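Local coordinates for protein acetyltransferase (PDB 5XUN) that probably transfers the acetyl group of acetyl-CoA to glycyl-tRNA(Gly), acting as the toxin of a GNAT-family type II toxin-antitoxin pair, at residues B[8-13]-B[38-43]; B[61-66]-B[113-118]; B[140-145]-B[150-155]. The protein carries 1 engineered substitution. All coordinates share one frame; numbering follows the deposited sequence.

Contact 1: B[8-13]-B[38-43]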
loop_
_atom_site.group_PDB
_atom_site.type_symbol
_atom_site.label_atom_id
_atom_site.label_comp_id
_atom_site.label_asym_id
_atom_site.label_seq_id
_atom_site.Cartn_x
_atom_site.Cartn_y
_atom_site.Cartn_z
ATOM N N GLU B 8 16.399 -9.053 6.430
ATOM C CA GLU B 8 16.584 -8.497 5.097
ATOM C C GLU B 8 15.380 -8.864 4.243
ATOM O O GLU B 8 14.677 -9.840 4.515
ATOM C CB GLU B 8 17.875 -9.015 4.446
ATOM C CG GLU B 8 17.855 -10.517 4.189
ATOM C CD GLU B 8 19.205 -11.079 3.775
ATOM O OE1 GLU B 8 20.248 -10.576 4.249
ATOM O OE2 GLU B 8 19.218 -12.025 2.956
ATOM N N MET B 9 15.132 -8.055 3.218
ATOM C CA MET B 9 14.231 -8.478 2.156
ATOM C C MET B 9 14.813 -9.714 1.485
ATOM O O MET B 9 16.032 -9.825 1.320
ATOM C CB MET B 9 14.039 -7.357 1.129
ATOM C CG MET B 9 13.283 -7.788 -0.132
ATOM S SD MET B 9 12.793 -6.389 -1.158
ATOM C CE MET B 9 11.911 -5.450 0.087
ATOM N N ILE B 10 13.949 -10.666 1.132
ATOM C CA ILE B 10 14.455 -11.912 0.563
ATOM C C ILE B 10 15.199 -11.610 -0.727
ATOM O O ILE B 10 14.711 -10.874 -1.594
ATOM C CB ILE B 10 13.320 -12.927 0.356
ATOM C CG1 ILE B 10 12.231 -12.363 -0.550
ATOM C CG2 ILE B 10 12.744 -13.337 1.714
ATOM C CD1 ILE B 10 11.184 -13.385 -0.948
ATOM N N ALA B 11 16.404 -12.160 -0.840
ATOM C CA ALA B 11 17.280 -11.859 -1.960
ATOM C C ALA B 11 16.749 -12.472 -3.251
ATOM O O ALA B 11 16.010 -13.464 -3.239
ATOM C CB ALA B 11 18.695 -12.364 -1.676
ATOM N N ASP B 12 17.133 -11.856 -4.375
ATOM C CA ASP B 12 16.652 -12.299 -5.683
ATOM C C ASP B 12 16.971 -13.764 -5.937
ATOM O O ASP B 12 16.128 -14.505 -6.455
ATOM C CB ASP B 12 17.273 -11.447 -6.789
ATOM C CG ASP B 12 16.783 -10.026 -6.772
ATOM O OD1 ASP B 12 15.611 -9.811 -6.400
ATOM O OD2 ASP B 12 17.575 -9.124 -7.121
ATOM N N ALA B 13 18.161 -14.216 -5.536
ATOM C CA ALA B 13 18.525 -15.603 -5.787
ATOM C C ALA B 13 17.818 -16.568 -4.853
ATOM O O ALA B 13 17.652 -17.738 -5.212
ATOM C CB ALA B 13 20.036 -15.794 -5.664
ATOM N N ARG B 38 7.719 -16.955 -5.242
ATOM C CA ARG B 38 6.963 -16.714 -6.465
ATOM C C ARG B 38 5.976 -15.569 -6.291
ATOM O O ARG B 38 5.767 -14.777 -7.215
ATOM C CB ARG B 38 6.227 -17.977 -6.906
ATOM C CG ARG B 38 5.348 -17.737 -8.135
ATOM C CD ARG B 38 4.671 -18.996 -8.631
ATOM N NE ARG B 38 3.901 -19.664 -7.586
ATOM C CZ ARG B 38 4.337 -20.708 -6.888
ATOM N NH1 ARG B 38 3.559 -21.243 -5.962
ATOM N NH2 ARG B 38 5.549 -21.213 -7.107
ATOM N N GLN B 39 5.332 -15.484 -5.129
ATOM C CA GLN B 39 4.399 -14.385 -4.910
ATOM C C GLN B 39 5.134 -13.066 -4.681
ATOM O O GLN B 39 4.605 -12.004 -5.020
ATOM C CB GLN B 39 3.460 -14.722 -3.751
ATOM C CG GLN B 39 2.545 -15.888 -4.083
ATOM C CD GLN B 39 1.509 -16.189 -3.012
ATOM O OE1 GLN B 39 1.252 -15.381 -2.119
ATOM N NE2 GLN B 39 0.910 -17.369 -3.101
ATOM N N HIS B 40 6.333 -13.121 -4.097
ATOM C CA HIS B 40 7.211 -11.954 -4.017
ATOM C C HIS B 40 7.572 -11.427 -5.407
ATOM O O HIS B 40 7.442 -10.229 -5.683
ATOM C CB HIS B 40 8.463 -12.336 -3.224
ATOM C CG HIS B 40 9.525 -11.279 -3.164
ATOM N ND1 HIS B 40 9.623 -10.379 -2.124
ATOM C CD2 HIS B 40 10.588 -11.035 -3.970
ATOM C CE1 HIS B 40 10.680 -9.609 -2.305
ATOM N NE2 HIS B 40 11.283 -9.982 -3.420
ATOM N N ASP B 41 8.026 -12.310 -6.306
ATOM C CA ASP B 41 8.366 -11.861 -7.654
ATOM C C ASP B 41 7.133 -11.450 -8.442
ATOM O O ASP B 41 7.235 -10.638 -9.368
ATOM C CB ASP B 41 9.114 -12.955 -8.409
ATOM C CG ASP B 41 10.469 -13.220 -7.837
ATOM O OD1 ASP B 41 10.980 -12.354 -7.094
ATOM O OD2 ASP B 41 11.033 -14.288 -8.141
ATOM N N GLY B 42 5.973 -12.019 -8.121
ATOM C CA GLY B 42 4.726 -11.691 -8.786
ATOM C C GLY B 42 4.003 -10.458 -8.279
ATOM O O GLY B 42 2.864 -10.219 -8.689
ATOM N N GLN B 43 4.607 -9.694 -7.365
ATOM C CA GLN B 43 4.041 -8.432 -6.875
ATOM C C GLN B 43 2.731 -8.642 -6.122
ATOM O O GLN B 43 1.894 -7.741 -6.059
ATOM C CB GLN B 43 3.843 -7.430 -8.017
ATOM C CG GLN B 43 5.056 -7.298 -8.911
ATOM C CD GLN B 43 6.311 -6.938 -8.143
ATOM O OE1 GLN B 43 6.267 -6.182 -7.175
ATOM N NE2 GLN B 43 7.443 -7.483 -8.573
#
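With chi1 at 58°, Ile10 holds CG1 between its own backbone N and carbonyl carbon, and a straight chi2 carries CD1 onward over the ring of His40. On the helix side, a chi1 of 174° sets His40 CG anti to the backbone N and sends the ring out to meet Ile10 from the opposite direction. Ile10 CG1 lies 3.6 Å from the ring centroid, only 11° off the normal: a CH-pi contact over the middle of one face. CD1 reaches farther in, 3.5 Å from His40 CG. Met9 comes to a different part of the imidazole. Its CG stands 3.8 Å from His40 CE1, at the rim, and its sulfur takes up an edge-on sulfur-aromatic position, with SD 5.1 Å from the centroid of the His40 ring. The polar side of the imidazole is turned to a third element, since His40 ND1 is hydrogen-bonded to Gly47 N on strand 46-51, to which Ile10 is also bound through its backbone. The histidine therefore joins helix 36-41 to the end of edge strand 6-9 through its apolar face and to the next strand, 46-51, through ND1. Accepting from a backbone N-H implies that ND1 carries no proton, which would put the hydrogen of a neutral ring on NE2; the Asp12 carboxylate, not in contact with OD1 5.3 Å from His40 NE2, might polarise that N-H and reinforce this tautomer.

Contact 2: B[61-66]-B[113-118]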
loop_
_atom_site.group_PDB
_atom_site.type_symbol
_atom_site.label_atom_id
_atom_site.label_comp_id
_atom_site.label_asym_id
_atom_site.label_seq_id
_atom_site.Cartn_x
_atom_site.Cartn_y
_atom_site.Cartn_z
ATOM N N GLY B 61 13.264 -17.144 10.133
ATOM C CA GLY B 61 11.948 -16.540 10.208
ATOM C C GLY B 61 11.702 -15.696 8.980
ATOM O O GLY B 61 12.632 -15.363 8.238
ATOM N N TYR B 62 10.433 -15.354 8.766
ATOM C CA TYR B 62 10.095 -14.540 7.607
ATOM C C TYR B 62 8.751 -13.861 7.832
ATOM O O TYR B 62 7.979 -14.262 8.710
ATOM C CB TYR B 62 10.072 -15.387 6.327
ATOM C CG TYR B 62 8.823 -16.232 6.145
ATOM C CD1 TYR B 62 8.713 -17.502 6.719
ATOM C CD2 TYR B 62 7.770 -15.775 5.375
ATOM C CE1 TYR B 62 7.564 -18.271 6.542
ATOM C CE2 TYR B 62 6.642 -16.519 5.193
ATOM C CZ TYR B 62 6.538 -17.772 5.769
ATOM O OH TYR B 62 5.386 -18.497 5.570
ATOM N N TYR B 63 8.475 -12.831 7.022
ATOM C CA TYR B 63 7.148 -12.218 7.011
ATOM C C TYR B 63 6.864 -11.628 5.632
ATOM O O TYR B 63 7.780 -11.405 4.837
ATOM C CB TYR B 63 6.997 -11.153 8.116
ATOM C CG TYR B 63 7.701 -9.821 7.917
ATOM C CD1 TYR B 63 7.151 -8.831 7.102
ATOM C CD2 TYR B 63 8.889 -9.536 8.578
ATOM C CE1 TYR B 63 7.778 -7.602 6.944
ATOM C CE2 TYR B 63 9.526 -8.315 8.424
ATOM C CZ TYR B 63 8.963 -7.349 7.607
ATOM O OH TYR B 63 9.587 -6.132 7.454
ATOM N N THR B 64 5.576 -11.370 5.355
ATOM C CA THR B 64 5.149 -10.812 4.074
ATOM C C THR B 64 4.219 -9.615 4.277
ATOM O O THR B 64 3.422 -9.581 5.218
ATOM C CB THR B 64 4.413 -11.859 3.204
ATOM O OG1 THR B 64 3.131 -12.135 3.768
ATOM C CG2 THR B 64 5.192 -13.150 3.139
ATOM N N LEU B 65 4.295 -8.650 3.348
ATOM C CA LEU B 65 3.468 -7.443 3.372
ATOM C C LEU B 65 2.762 -7.258 2.037
ATOM O O LEU B 65 3.372 -7.412 0.977
ATOM C CB LEU B 65 4.315 -6.196 3.674
ATOM C CG LEU B 65 5.051 -6.240 5.014
ATOM C CD1 LEU B 65 5.994 -5.051 5.194
ATOM C CD2 LEU B 65 4.041 -6.292 6.135
ATOM N N SER B 66 1.478 -6.912 2.091
ATOM C CA SER B 66 0.702 -6.630 0.893
ATOM C C SER B 66 -0.159 -5.403 1.133
ATOM O O SER B 66 -0.671 -5.210 2.238
ATOM C CB SER B 66 -0.199 -7.820 0.516
ATOM O OG SER B 66 0.565 -9.015 0.456
ATOM N N VAL B 113 8.184 -7.861 14.111
ATOM C CA VAL B 113 7.086 -6.898 14.088
ATOM C C VAL B 113 7.618 -5.464 14.134
ATOM O O VAL B 113 7.071 -4.564 13.485
ATOM C CB VAL B 113 6.105 -7.184 15.238
ATOM C CG1 VAL B 113 5.051 -6.087 15.330
ATOM C CG2 VAL B 113 5.457 -8.541 15.042
ATOM N N ALA B 114 8.672 -5.220 14.915
ATOM C CA ALA B 114 9.270 -3.888 14.924
ATOM C C ALA B 114 9.808 -3.526 13.546
ATOM O O ALA B 114 9.642 -2.391 13.082
ATOM C CB ALA B 114 10.380 -3.804 15.972
ATOM N N HIS B 115 10.430 -4.491 12.865
ATOM C CA HIS B 115 10.900 -4.251 11.507
ATOM C C HIS B 115 9.735 -4.002 10.554
ATOM O O HIS B 115 9.821 -3.132 9.673
ATOM C CB HIS B 115 11.752 -5.428 11.046
ATOM C CG HIS B 115 12.456 -5.190 9.750
ATOM N ND1 HIS B 115 11.824 -5.288 8.528
ATOM C CD2 HIS B 115 13.740 -4.849 9.484
ATOM C CE1 HIS B 115 12.691 -5.028 7.567
ATOM N NE2 HIS B 115 13.856 -4.744 8.119
ATOM N N VAL B 116 8.640 -4.758 10.711
ATOM C CA VAL B 116 7.424 -4.496 9.939
ATOM C C VAL B 116 6.988 -3.050 10.117
ATOM O O VAL B 116 6.653 -2.359 9.149
ATOM C CB VAL B 116 6.295 -5.453 10.355
ATOM C CG1 VAL B 116 4.963 -5.025 9.689
ATOM C CG2 VAL B 116 6.657 -6.907 10.052
ATOM N N MET B 117 6.961 -2.583 11.370
ATOM C CA MET B 117 6.491 -1.231 11.656
ATOM C C MET B 117 7.309 -0.188 10.910
ATOM O O MET B 117 6.758 0.782 10.382
ATOM C CB MET B 117 6.544 -0.957 13.157
ATOM C CG MET B 117 5.626 -1.816 13.986
ATOM S SD MET B 117 3.962 -1.824 13.323
ATOM C CE MET B 117 3.111 -2.764 14.589
ATOM N N ARG B 118 8.629 -0.366 10.869
ATOM C CA ARG B 118 9.480 0.606 10.197
ATOM C C ARG B 118 9.224 0.617 8.694
ATOM O O ARG B 118 9.249 1.682 8.062
ATOM C CB ARG B 118 10.946 0.311 10.503
ATOM C CG ARG B 118 11.908 1.290 9.868
ATOM C CD ARG B 118 13.348 0.974 10.225
ATOM N NE ARG B 118 13.656 1.278 11.619
ATOM C CZ ARG B 118 13.835 2.507 12.096
ATOM N NH1 ARG B 118 13.731 3.560 11.294
ATOM N NH2 ARG B 118 14.114 2.685 13.379
#
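Helix 108-126 of the GNAT fold, whose first turn, with Gly107 just before it, supplies backbone nitrogens of Gly107, Gly109 and Glu110 to acetyl-CoA, packs here on strand 59-71, an interior strand of the sheet. The axes of 61-66 and 113-118 come within 10.0 Å of each other and point broadly the same way, at 29°. Tyr63 carries most of the contact. Val116 sets one methyl over the phenol: CG2 lies 3.3 Å from the centroid of the Tyr63 ring, 10° off the normal, a close CH-pi contact centred on the face. With CG1 anti to its backbone N, Val116 divides its two methyls between two strand residues, since CG1 turns instead to Leu65 CD2, 3.9 Å away. The hydroxyl of Tyr63 passes beyond the valine to His115, where OH and ND1 form a hydrogen bond of 2.6 Å. The oxygen lies in the imidazole plane, and the nitrogen in turn sits at the edge of the phenol; the rings meet rim to rim with their planes at 59°, neither covering the other. Leu112 and Val119 of the same helix also touch Tyr63, and its ring stacks with that of Tyr48. Leu65 continues to the second subunit, where it packs on Val127 of the other chain. Inside an otherwise apolar interface, the short OH-to-ND1 bond satisfies the buried phenol oxygen and fixes the turn of the imidazole, whichever of the two atoms supplies the proton.

Contact 3: B[140-145]-B[150-155]. Engineered in segment 140-145: Phe145 (natural residue Tyr). With ACO (acetyl coenzyme *a), chain E.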
loop_
_atom_site.group_PDB
_atom_site.type_symbol
_atom_site.label_atom_id
_atom_site.label_comp_id
_atom_site.label_asym_id
_atom_site.label_seq_id
_atom_site.Cartn_x
_atom_site.Cartn_y
_atom_site.Cartn_z
ATOM N N LYS B 140 -3.283 -18.287 19.770
ATOM C CA LYS B 140 -1.901 -18.083 20.215
ATOM C C LYS B 140 -1.272 -16.874 19.522
ATOM O O LYS B 140 -0.605 -16.060 20.160
ATOM C CB LYS B 140 -1.062 -19.335 19.954
ATOM C CG LYS B 140 0.104 -19.511 20.913
ATOM C CD LYS B 140 1.369 -19.917 20.175
ATOM C CE LYS B 140 2.513 -20.178 21.141
ATOM N NZ LYS B 140 3.429 -19.009 21.247
ATOM N N ALA B 141 -1.499 -16.772 18.211
ATOM C CA ALA B 141 -1.023 -15.623 17.447
ATOM C C ALA B 141 -1.765 -14.355 17.851
ATOM O O ALA B 141 -1.165 -13.278 17.955
ATOM C CB ALA B 141 -1.182 -15.887 15.951
ATOM N N LYS B 142 -3.067 -14.471 18.112
ATOM C CA LYS B 142 -3.860 -13.309 18.495
ATOM C C LYS B 142 -3.355 -12.704 19.796
ATOM O O LYS B 142 -3.174 -11.486 19.897
ATOM C CB LYS B 142 -5.328 -13.704 18.625
ATOM C CG LYS B 142 -6.196 -12.607 19.169
ATOM C CD LYS B 142 -7.653 -12.967 19.042
ATOM C CE LYS B 142 -8.510 -11.949 19.753
ATOM N NZ LYS B 142 -9.939 -12.201 19.485
ATOM N N ALA B 143 -3.111 -13.543 20.805
ATOM C CA ALA B 143 -2.576 -13.035 22.063
ATOM C C ALA B 143 -1.216 -12.388 21.851
ATOM O O ALA B 143 -0.886 -11.387 22.497
ATOM C CB ALA B 143 -2.488 -14.166 23.089
ATOM N N PHE B 144 -0.413 -12.955 20.951
ATOM C CA PHE B 144 0.874 -12.365 20.600
ATOM C C PHE B 144 0.703 -10.934 20.099
ATOM O O PHE B 144 1.404 -10.020 20.545
ATOM C CB PHE B 144 1.560 -13.241 19.549
ATOM C CG PHE B 144 2.770 -12.616 18.916
ATOM C CD1 PHE B 144 3.976 -12.570 19.594
ATOM C CD2 PHE B 144 2.710 -12.108 17.624
ATOM C CE1 PHE B 144 5.092 -12.009 19.010
ATOM C CE2 PHE B 144 3.827 -11.548 17.033
ATOM C CZ PHE B 144 5.017 -11.492 17.728
ATOM N N PHE B 145 -0.227 -10.720 19.165
ATOM C CA PHE B 145 -0.391 -9.385 18.596
ATOM C C PHE B 145 -1.039 -8.433 19.593
ATOM O O PHE B 145 -0.661 -7.258 19.671
ATOM C CB PHE B 145 -1.199 -9.458 17.297
ATOM C CG PHE B 145 -0.427 -10.028 16.131
ATOM C CD1 PHE B 145 0.707 -9.384 15.654
ATOM C CD2 PHE B 145 -0.835 -11.197 15.511
ATOM C CE1 PHE B 145 1.424 -9.891 14.594
ATOM C CE2 PHE B 145 -0.120 -11.713 14.444
ATOM C CZ PHE B 145 1.013 -11.055 13.984
ATOM N N PHE B 150 -1.695 -4.368 19.359
ATOM C CA PHE B 150 -2.685 -4.324 18.298
ATOM C C PHE B 150 -4.071 -4.175 18.911
ATOM O O PHE B 150 -4.320 -4.588 20.044
ATOM C CB PHE B 150 -2.625 -5.586 17.440
ATOM C CG PHE B 150 -1.470 -5.622 16.466
ATOM C CD1 PHE B 150 -0.169 -5.751 16.917
ATOM C CD2 PHE B 150 -1.694 -5.550 15.099
ATOM C CE1 PHE B 150 0.894 -5.796 16.032
ATOM C CE2 PHE B 150 -0.634 -5.596 14.205
ATOM C CZ PHE B 150 0.659 -5.721 14.669
ATOM N N ILE B 151 -4.970 -3.551 18.168
ATOM C CA ILE B 151 -6.317 -3.299 18.654
ATOM C C ILE B 151 -7.264 -4.270 17.968
ATOM O O ILE B 151 -7.061 -4.668 16.814
ATOM C CB ILE B 151 -6.748 -1.829 18.454
ATOM C CG1 ILE B 151 -6.876 -1.491 16.977
ATOM C CG2 ILE B 151 -5.734 -0.901 19.089
ATOM C CD1 ILE B 151 -8.283 -1.249 16.543
ATOM N N GLN B 152 -8.331 -4.562 18.651
ATOM C CA GLN B 152 -9.257 -5.523 18.169
ATOM C C GLN B 152 -10.330 -4.946 17.300
ATOM O O GLN B 152 -10.970 -4.053 17.650
ATOM C CB GLN B 152 -9.870 -6.230 19.373
ATOM C CG GLN B 152 -11.096 -7.004 19.061
ATOM C CD GLN B 152 -10.766 -8.336 18.511
ATOM O OE1 GLN B 152 -10.346 -9.204 19.223
ATOM N NE2 GLN B 152 -11.033 -8.524 17.253
ATOM N N LEU B 153 -10.499 -5.516 16.147
ATOM C CA LEU B 153 -11.518 -5.104 15.213
ATOM C C LEU B 153 -12.765 -5.980 15.334
ATOM O O LEU B 153 -12.678 -7.055 15.837
ATOM C CB LEU B 153 -10.987 -5.199 13.792
ATOM C CG LEU B 153 -9.830 -4.350 13.296
ATOM C CD1 LEU B 153 -9.331 -4.767 11.940
ATOM C CD2 LEU B 153 -10.132 -2.884 13.297
ATOM N N VAL B 154 -13.912 -5.516 14.848
ATOM C CA VAL B 154 -15.172 -6.282 14.881
ATOM C C VAL B 154 -15.546 -6.627 16.323
ATOM O O VAL B 154 -15.638 -5.748 17.116
ATOM C CB VAL B 154 -15.201 -7.499 13.922
ATOM C CG1 VAL B 154 -16.615 -7.884 13.532
ATOM C CG2 VAL B 154 -14.464 -7.192 12.656
ATOM N N ASP B 155 -15.808 -7.883 16.657
ATOM C CA ASP B 155 -16.153 -8.235 18.028
ATOM C C ASP B 155 -14.973 -8.760 18.825
ATOM O O ASP B 155 -13.914 -8.837 18.314
ATOM C CB ASP B 155 -17.435 -9.080 18.120
ATOM C CG ASP B 155 -17.465 -10.238 17.160
ATOM O OD1 ASP B 155 -18.438 -10.360 16.415
ATOM O OD2 ASP B 155 -16.546 -11.054 17.158
HETATM N N1A ACO E . 12.208 -9.473 24.124
HETATM C C2A ACO E . 10.923 -9.885 24.128
HETATM N N3A ACO E . 10.520 -11.101 24.549
HETATM C C4A ACO E . 11.418 -12.010 25.009
HETATM C C5A ACO E . 12.845 -11.629 25.032
HETATM C C6A ACO E . 13.209 -10.275 24.553
HETATM N N6A ACO E . 14.502 -9.867 24.551
HETATM N N7A ACO E . 13.525 -12.679 25.518
HETATM C C8A ACO E . 12.617 -13.645 25.776
HETATM N N9A ACO E . 11.361 -13.258 25.496
HETATM C C1B ACO E . 10.163 -14.134 25.667
HETATM C C2B ACO E . 9.085 -13.572 26.586
HETATM O O2B ACO E . 9.157 -14.184 27.882
HETATM C C3B ACO E . 7.778 -13.918 25.895
HETATM O O3B ACO E . 7.269 -15.143 26.417
HETATM P P3B ACO E . 5.688 -15.427 26.572
HETATM O O7A ACO E . 5.314 -14.751 27.871
HETATM O O8A ACO E . 5.071 -14.788 25.350
HETATM O O9A ACO E . 5.596 -16.936 26.594
HETATM C C4B ACO E . 8.155 -14.168 24.440
HETATM O O4B ACO E . 9.570 -14.358 24.383
HETATM C C5B ACO E . 7.784 -13.028 23.496
HETATM O O5B ACO E . 7.456 -13.592 22.227
HETATM P P1A ACO E . 8.533 -13.692 21.032
HETATM O O1A ACO E . 9.712 -14.510 21.492
HETATM O O2A ACO E . 8.769 -12.331 20.433
HETATM O O3A ACO E . 7.673 -14.541 19.982
HETATM P P2A ACO E . 8.270 -15.802 19.187
HETATM O O4A ACO E . 9.703 -15.541 18.803
HETATM O O5A ACO E . 7.906 -17.069 19.922
HETATM O O6A ACO E . 7.354 -15.694 17.870
HETATM C CBP ACO E . 5.398 -16.369 16.715
HETATM C CCP ACO E . 5.937 -15.775 18.004
HETATM C CDP ACO E . 5.988 -15.634 15.520
HETATM C CEP ACO E . 3.880 -16.268 16.702
HETATM C CAP ACO E . 5.829 -17.831 16.749
HETATM O OAP ACO E . 5.172 -18.460 17.857
HETATM C C9P ACO E . 5.470 -18.570 15.496
HETATM O O9P ACO E . 6.199 -18.548 14.513
HETATM N N8P ACO E . 4.334 -19.248 15.554
HETATM C C7P ACO E . 3.988 -20.262 14.582
HETATM C C6P ACO E . 3.435 -19.650 13.303
HETATM C C5P ACO E . 2.457 -18.566 13.671
HETATM O O5P ACO E . 1.426 -18.834 14.270
HETATM N N4P ACO E . 2.803 -17.333 13.308
HETATM C C3P ACO E . 2.018 -16.175 13.685
HETATM C C2P ACO E . 0.751 -16.035 12.856
HETATM S S1P ACO E . 0.987 -14.723 11.704
HETATM C C ACO E . -0.613 -14.399 11.439
HETATM O O ACO E . -1.414 -14.873 12.221
HETATM C CH3 ACO E . -1.000 -13.552 10.260
#
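The ring of Phe150 receives the edge of Phe145, an engineered residue (tyrosine in the natural protein), on one face: CD1 of Phe145 lies 3.6 Å from Phe150 CE1, and the planes make 63°, an edge-to-face pair. Phe145 is itself covered on one face by Phe144 CD2, and at its rim CE2 is 4.1 Å from the acetyl carbon C of acetyl-CoA. The ring of Phe144 has ACO CCP over one face and the pyrophosphate oxygen O2A at its edge. In the backbone, Phe150 N donates to Phe145 O at 3.1 Å, the donor tilted 33° from the carbonyl plane. A second bridge runs from the extended Lys142 chain: its NZ meets a lone pair of Gln152 OE1 at 3.0 Å, while Ser158 O and Glu156 O also accept from that ammonium. The other end of the Gln152 amide is held by Leu153 O, 2.6 Å from NE2, and by Ser158 O. Helix 139-147 is thus bound to edge strand 151-152 and to the residue just before it; Phe145 and Phe150 lie between the helix and the sheet, on Val134 of strand 131-135 and Leu161 of strand 160-164.

How the contacts relate
The three contacts follow one another along the chain and all reach the same mixed sheet. Contact 1 lies at the far edge from the ligand, its centre about 28 Å from that of contact 3, on the other side of the chain's centre. Contact 2 sits in the middle, about 4 Å from the chain's centre, and its Tyr63 side chain is about 8 Å from acetyl-CoA. It touches contact 3 directly: Met117 CE is 3.8 Å from Phe150 CZ, and Val113 CG2 is 4.0 Å from Phe144 CE2. Contact 3 contributes Lys140, Ala141 and Phe144 to the cofactor pocket, whereas contacts 1 and 2 both reach the second subunit.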